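Local coordinates for succinate-semialdehyde dehydrogenase (NAD(P)(+)) (Marinobacter aquaeolei, PDB 3RH9), which probably oxidises succinate semialdehyde to succinate with a nicotinamide cofactor, at residues Gln346-Lys351 and Thr373-Val378. Sequence-based numbering, arbitrary orientation.
Sequences QDALDK and TVVQGV
Ala348, in the last turn of helix 335-350, faces the strand 373-376 and the residues that follow it, the alpha carbons coming nearest at Ala348 CA and Val378 CA, 6.8 Å apart. The packing, away from the predicted active-site Glu256, is purely apolar and light, and Val375 carries it by dividing its two methyl groups between neighbouring helix residues. Its CG2 meets Ala348 CB at 4.4 Å, while CG1 lies 4.5 Å from Leu349 CD2. Leu349 leaves the helix pointing neither at nor away from the strand, and only its outer branch approaches Val375: with CD1 anti to CA (chi2 173°), the other methyl, CD2, is the one turned to the valine. On the helix face turned from the strand the interactions are polar: Gln346 NE2 donates to Asp350 OD1 over 2.9 Å, one turn on, reaching the syn side of the carboxylate from 34° out of its plane. Asp347 OD2 accepts the backbone N-H of Cys383, tying the helix to the chain beyond the strand. Val375 is meanwhile held in its sheet by backbone bonds to Val394 and Met396. Ala348 and Leu349 thus pack the C-terminal turn of helix 335-350 against strand 373-376, which runs between 354-357 and 393-399: helix-on-sheet packing in the α/β aldehyde dehydrogenase fold.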
loop_
_atom_site.group_PDB
_atom_site.type_symbol
_atom_site.label_atom_id
_atom_site.label_comp_id
_atom_site.label_asym_id
_atom_site.label_seq_id
_atom_site.Cartn_x
_atom_site.Cartn_y
_atom_site.Cartn_z
ATOM N N GLN A 346 -23.424 -28.888 -10.272
ATOM C CA GLN A 346 -23.770 -30.109 -9.585
ATOM C C GLN A 346 -24.074 -29.881 -8.101
ATOM O O GLN A 346 -25.057 -30.406 -7.560
ATOM C CB GLN A 346 -22.641 -31.125 -9.734
ATOM C CG GLN A 346 -23.095 -32.534 -9.452
ATOM C CD GLN A 346 -24.194 -32.976 -10.404
ATOM O OE1 GLN A 346 -23.970 -33.135 -11.617
ATOM N NE2 GLN A 346 -25.391 -33.166 -9.865
ATOM N N ASP A 347 -23.209 -29.121 -7.438
ATOM C CA ASP A 347 -23.310 -28.953 -5.997
ATOM C C ASP A 347 -24.606 -28.251 -5.649
ATOM O O ASP A 347 -25.284 -28.623 -4.697
ATOM C CB ASP A 347 -22.136 -28.148 -5.471
ATOM C CG ASP A 347 -22.258 -27.841 -3.997
ATOM O OD1 ASP A 347 -22.083 -28.761 -3.164
ATOM O OD2 ASP A 347 -22.513 -26.665 -3.667
ATOM N N ALA A 348 -24.950 -27.237 -6.433
ATOM C CA ALA A 348 -26.172 -26.496 -6.213
ATOM C C ALA A 348 -27.409 -27.394 -6.320
ATOM O O ALA A 348 -28.321 -27.322 -5.487
ATOM C CB ALA A 348 -26.268 -25.347 -7.195
ATOM N N LEU A 349 -27.447 -28.219 -7.362
ATOM C CA LEU A 349 -28.595 -29.076 -7.593
ATOM C C LEU A 349 -28.628 -30.222 -6.583
ATOM O O LEU A 349 -29.711 -30.633 -6.151
ATOM C CB LEU A 349 -28.615 -29.611 -9.029
ATOM C CG LEU A 349 -28.761 -28.574 -10.142
ATOM C CD1 LEU A 349 -28.579 -29.243 -11.483
ATOM C CD2 LEU A 349 -30.092 -27.885 -10.088
ATOM N N ASP A 350 -27.453 -30.731 -6.203
ATOM C CA ASP A 350 -27.403 -31.790 -5.205
ATOM C C ASP A 350 -27.986 -31.305 -3.894
ATOM O O ASP A 350 -28.518 -32.103 -3.125
ATOM C CB ASP A 350 -25.986 -32.299 -4.967
ATOM C CG ASP A 350 -25.431 -33.074 -6.156
ATOM O OD1 ASP A 350 -26.216 -33.368 -7.100
ATOM O OD2 ASP A 350 -24.202 -33.380 -6.131
ATOM N N LYS A 351 -27.908 -30.002 -3.641
ATOM C CA LYS A 351 -28.384 -29.466 -2.377
ATOM C C LYS A 351 -29.747 -28.775 -2.463
ATOM O O LYS A 351 -30.185 -28.130 -1.507
ATOM C CB LYS A 351 -27.366 -28.499 -1.799
ATOM C CG LYS A 351 -26.034 -29.096 -1.413
ATOM C CD LYS A 351 -25.114 -27.958 -1.037
ATOM C CE LYS A 351 -23.640 -28.337 -1.076
ATOM N NZ LYS A 351 -23.108 -28.760 0.237
ATOM N N THR A 373 -26.494 -20.536 -17.665
ATOM C CA THR A 373 -27.327 -21.309 -16.755
ATOM C C THR A 373 -27.825 -20.472 -15.595
ATOM O O THR A 373 -27.150 -19.542 -15.151
ATOM C CB THR A 373 -26.539 -22.474 -16.160
ATOM O OG1 THR A 373 -25.999 -23.274 -17.215
ATOM C CG2 THR A 373 -27.435 -23.326 -15.313
ATOM N N VAL A 374 -29.002 -20.820 -15.086
ATOM C CA VAL A 374 -29.613 -20.075 -13.993
ATOM C C VAL A 374 -30.211 -21.001 -12.935
ATOM O O VAL A 374 -31.160 -21.739 -13.208
ATOM C CB VAL A 374 -30.747 -19.178 -14.510
ATOM C CG1 VAL A 374 -31.551 -18.667 -13.353
ATOM C CG2 VAL A 374 -30.202 -18.027 -15.344
ATOM N N VAL A 375 -29.680 -20.965 -11.722
ATOM C CA VAL A 375 -30.262 -21.789 -10.679
ATOM C C VAL A 375 -30.895 -20.948 -9.588
ATOM O O VAL A 375 -30.388 -19.884 -9.238
ATOM C CB VAL A 375 -29.251 -22.786 -10.056
ATOM C CG1 VAL A 375 -28.763 -23.750 -11.100
ATOM C CG2 VAL A 375 -28.089 -22.048 -9.393
ATOM N N GLN A 376 -32.002 -21.443 -9.046
ATOM C CA GLN A 376 -32.670 -20.759 -7.958
ATOM C C GLN A 376 -32.672 -21.628 -6.705
ATOM O O GLN A 376 -32.595 -22.849 -6.781
ATOM C CB GLN A 376 -34.090 -20.371 -8.360
ATOM C CG GLN A 376 -34.620 -19.212 -7.538
ATOM C CD GLN A 376 -35.819 -18.510 -8.165
ATOM O OE1 GLN A 376 -36.213 -18.794 -9.308
ATOM N NE2 GLN A 376 -36.407 -17.577 -7.411
ATOM N N GLY A 377 -32.725 -20.986 -5.551
ATOM C CA GLY A 377 -32.762 -21.698 -4.289
ATOM C C GLY A 377 -31.402 -21.889 -3.645
ATOM O O GLY A 377 -31.170 -22.892 -2.966
ATOM N N VAL A 378 -30.502 -20.933 -3.852
ATOM C CA VAL A 378 -29.126 -21.076 -3.400
ATOM C C VAL A 378 -28.872 -20.436 -2.040
ATOM O O VAL A 378 -29.291 -19.303 -1.810
ATOM C CB VAL A 378 -28.178 -20.432 -4.405
ATOM C CG1 VAL A 378 -26.816 -20.182 -3.766
ATOM C CG2 VAL A 378 -28.069 -21.307 -5.633
#